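Local coordinates for iron Super-Oxide Dismutase (PDB 2AWP), which probably converts superoxide radicals to hydrogen peroxide and oxygen with an iron cofactor, protecting the cell from these toxic by-products, at residues 105-108 / 109-113. Numbering follows the deposited sequence.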
ATOM      1  N   ASN A 105      10.080 -22.205  15.660  1.00 13.04           N
ATOM      2  CA  ASN A 105      10.109 -22.383  14.193  1.00 14.26           C
ATOM      3  C   ASN A 105       8.734 -22.441  13.543  1.00 12.99           C
ATOM      4  O   ASN A 105       8.533 -21.906  12.442  1.00 13.08           O
ATOM      5  CB  ASN A 105      10.954 -23.580  13.749  1.00 14.63           C
ATOM      6  CG  ASN A 105      12.454 -23.254  13.687  1.00 20.60           C
ATOM      7  OD1 ASN A 105      13.292 -24.161  13.748  1.00 23.74           O
ATOM      8  ND2 ASN A 105      12.805 -21.948  13.596  1.00 24.14           N
ATOM      9  N   ASN A 106       7.785 -23.101  14.200  1.00 12.45           N
ATOM     10  CA  ASN A 106       6.416 -23.110  13.700  1.00 12.06           C
ATOM     11  C   ASN A 106       5.880 -21.689  13.650  1.00 11.74           C
ATOM     12  O   ASN A 106       5.321 -21.277  12.632  1.00 11.64           O
ATOM     13  CB  ASN A 106       5.497 -24.029  14.524  1.00 12.41           C
ATOM     14  CG  ASN A 106       5.849 -25.522  14.357  1.00 15.71           C
ATOM     15  OD1 ASN A 106       6.624 -25.901  13.466  1.00 19.63           O
ATOM     16  ND2 ASN A 106       5.306 -26.363  15.237  1.00 17.16           N
ATOM     17  N   PHE A 107       6.033 -20.944  14.744  1.00 10.40           N
ATOM     18  CA  PHE A 107       5.542 -19.567  14.773  1.00 11.02           C
ATOM     19  C   PHE A 107       6.182 -18.727  13.638  1.00 11.50           C
ATOM     20  O   PHE A 107       5.483 -18.009  12.899  1.00 11.33           O
ATOM     21  CB  PHE A 107       5.760 -18.924  16.150  1.00 10.85           C
ATOM     22  CG  PHE A 107       5.707 -17.430  16.119  1.00 11.93           C
ATOM     23  CD1 PHE A 107       4.514 -16.772  15.854  1.00 12.34           C
ATOM     24  CD2 PHE A 107       6.870 -16.676  16.310  1.00 14.99           C
ATOM     25  CE1 PHE A 107       4.483 -15.364  15.768  1.00 12.34           C
ATOM     26  CE2 PHE A 107       6.844 -15.282  16.262  1.00 14.00           C
ATOM     27  CZ  PHE A 107       5.647 -14.626  16.000  1.00 14.40           C
ATOM     28  N   LYS A 108       7.507 -18.853  13.502  1.00 11.15           N
ATOM     29  CA  LYS A 108       8.299 -18.093  12.528  1.00 12.83           C
ATOM     30  C   LYS A 108       7.811 -18.360  11.104  1.00 12.67           C
ATOM     31  O   LYS A 108       7.652 -17.422  10.288  1.00 12.70           O
ATOM     32  CB  LYS A 108       9.779 -18.498  12.659  1.00 12.35           C
ATOM     33  CG  LYS A 108      10.714 -17.757  11.724  1.00 14.91           C
ATOM     34  CD  LYS A 108      12.148 -17.854  12.243  1.00 18.52           C
ATOM     35  CE  LYS A 108      13.125 -17.414  11.185  1.00 23.78           C
ATOM     36  NZ  LYS A 108      14.499 -17.672  11.656  1.00 25.67           N
ATOM     37  N   ASN A 109       7.557 -19.642  10.819  1.00 13.27           N
ATOM     38  CA  ASN A 109       7.017 -20.067   9.530  1.00 13.91           C
ATOM     39  C   ASN A 109       5.653 -19.492   9.190  1.00 13.86           C
ATOM     40  O   ASN A 109       5.475 -18.966   8.089  1.00 11.87           O
ATOM     41  CB  ASN A 109       7.032 -21.585   9.383  1.00 14.21           C
ATOM     42  CG  ASN A 109       8.450 -22.124   9.191  1.00 19.35           C
ATOM     43  OD1 ASN A 109       9.364 -21.372   8.843  1.00 23.81           O
ATOM     44  ND2 ASN A 109       8.645 -23.422   9.431  1.00 23.77           N
ATOM     45  N   GLU A 110       4.700 -19.596  10.125  1.00 13.23           N
ATOM     46  CA  GLU A 110       3.368 -19.052   9.900  1.00 14.34           C
ATOM     47  C   GLU A 110       3.398 -17.524   9.816  1.00 12.71           C
ATOM     48  O   GLU A 110       2.769 -16.964   8.947  1.00 12.05           O
ATOM     49  CB  GLU A 110       2.390 -19.491  10.989  1.00 14.65           C
ATOM     50  CG  GLU A 110       2.439 -20.990  11.261  1.00 17.27           C
ATOM     51  CD  GLU A 110       1.582 -21.415  12.461  1.00 19.26           C
ATOM     52  OE1 GLU A 110       0.609 -20.668  12.820  1.00 20.00           O
ATOM     53  OE2 GLU A 110       1.931 -22.488  13.032  1.00 19.24           O
ATOM     54  N   PHE A 111       4.131 -16.864  10.706  1.00 12.13           N
ATOM     55  CA  PHE A 111       4.216 -15.408  10.679  1.00 12.45           C
ATOM     56  C   PHE A 111       4.799 -14.903   9.376  1.00 12.36           C
ATOM     57  O   PHE A 111       4.246 -13.978   8.793  1.00 12.44           O
ATOM     58  CB  PHE A 111       5.002 -14.816  11.857  1.00 12.23           C
ATOM     59  CG  PHE A 111       4.678 -13.368  12.126  1.00 12.82           C
ATOM     60  CD1 PHE A 111       3.362 -12.907  12.071  1.00 12.82           C
ATOM     61  CD2 PHE A 111       5.677 -12.468  12.470  1.00 14.43           C
ATOM     62  CE1 PHE A 111       3.046 -11.551  12.336  1.00 12.16           C
ATOM     63  CE2 PHE A 111       5.372 -11.118  12.761  1.00 14.05           C
ATOM     64  CZ  PHE A 111       4.061 -10.668  12.696  1.00 12.05           C
ATOM     65  N   SER A 112       5.884 -15.534   8.912  1.00 12.56           N
ATOM     66  CA  SER A 112       6.525 -15.158   7.650  1.00 12.21           C
ATOM     67  C   SER A 112       5.569 -15.335   6.465  1.00 12.86           C
ATOM     68  O   SER A 112       5.532 -14.494   5.562  1.00 12.90           O
ATOM     69  CB  SER A 112       7.799 -15.970   7.437  1.00 12.09           C
ATOM     70  OG  SER A 112       8.707 -15.784   8.525  1.00 13.16           O
ATOM     71  N   ASN A 113       4.794 -16.422   6.491  1.00 12.94           N
ATOM     72  CA  ASN A 113       3.779 -16.708   5.471  1.00 12.26           C
ATOM     73  C   ASN A 113       2.699 -15.631   5.413  1.00 11.30           C
ATOM     74  O   ASN A 113       2.351 -15.115   4.335  1.00 10.38           O
ATOM     75  CB  ASN A 113       3.140 -18.075   5.699  1.00 12.19           C
ATOM     76  CG  ASN A 113       4.060 -19.226   5.276  1.00 16.25           C
ATOM     77  OD1 ASN A 113       5.056 -19.015   4.578  1.00 16.12           O
ATOM     78  ND2 ASN A 113       3.737 -20.451   5.729  1.00 15.03           N
TER
HETATM   79  O   HOH W   1       6.234 -24.832  10.275  1.00 32.74           O
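Phe-107 and Phe-111, one helical turn apart, lie side by side and point the same way off the buried side of helix 104-117. Their planes are nearly parallel, at 16°, but slid so far that the rings barely overlap, with centroids 5.6 Å apart; the touching is done by CE1 and CZ of the first ring, CE1 lying 4.0 Å from Phe-111 CB and CZ near the root of the second ring. In both, chi1 is near trans (161° and -159°), which carries CG away from the main-chain nitrogen and sends the rings off the same side. On another side of the helix, Ser-112 turns its hydroxyl back beside the main chain, and OG donates to Lys-108 O at 2.6 Å. That carbonyl also accepts the helical bond from Ser-112 N, so two donors grip it from opposite faces of its plane. At the outer surface a water bridges two amides, accepting from Asn-109 ND2 at 2.9 Å and donating weakly to Asn-106 OD1. Asn-106 ND2 bonds to Phe-101 O, and Ser-103 OG is hydrogen-bonded to Asn-106 N, tying the first turn to the end of helix 92-101 and the link after it. Ser-112 OG also bonds to Trp-180 NE1. The two phenylalanines form the buried face here: Phe-107 touches Ile-97 and meets the Phe-101 ring, both of helix 92-101, and Phe-107, Glu-110 and Phe-111 all touch Ile-136 of strand 134-140.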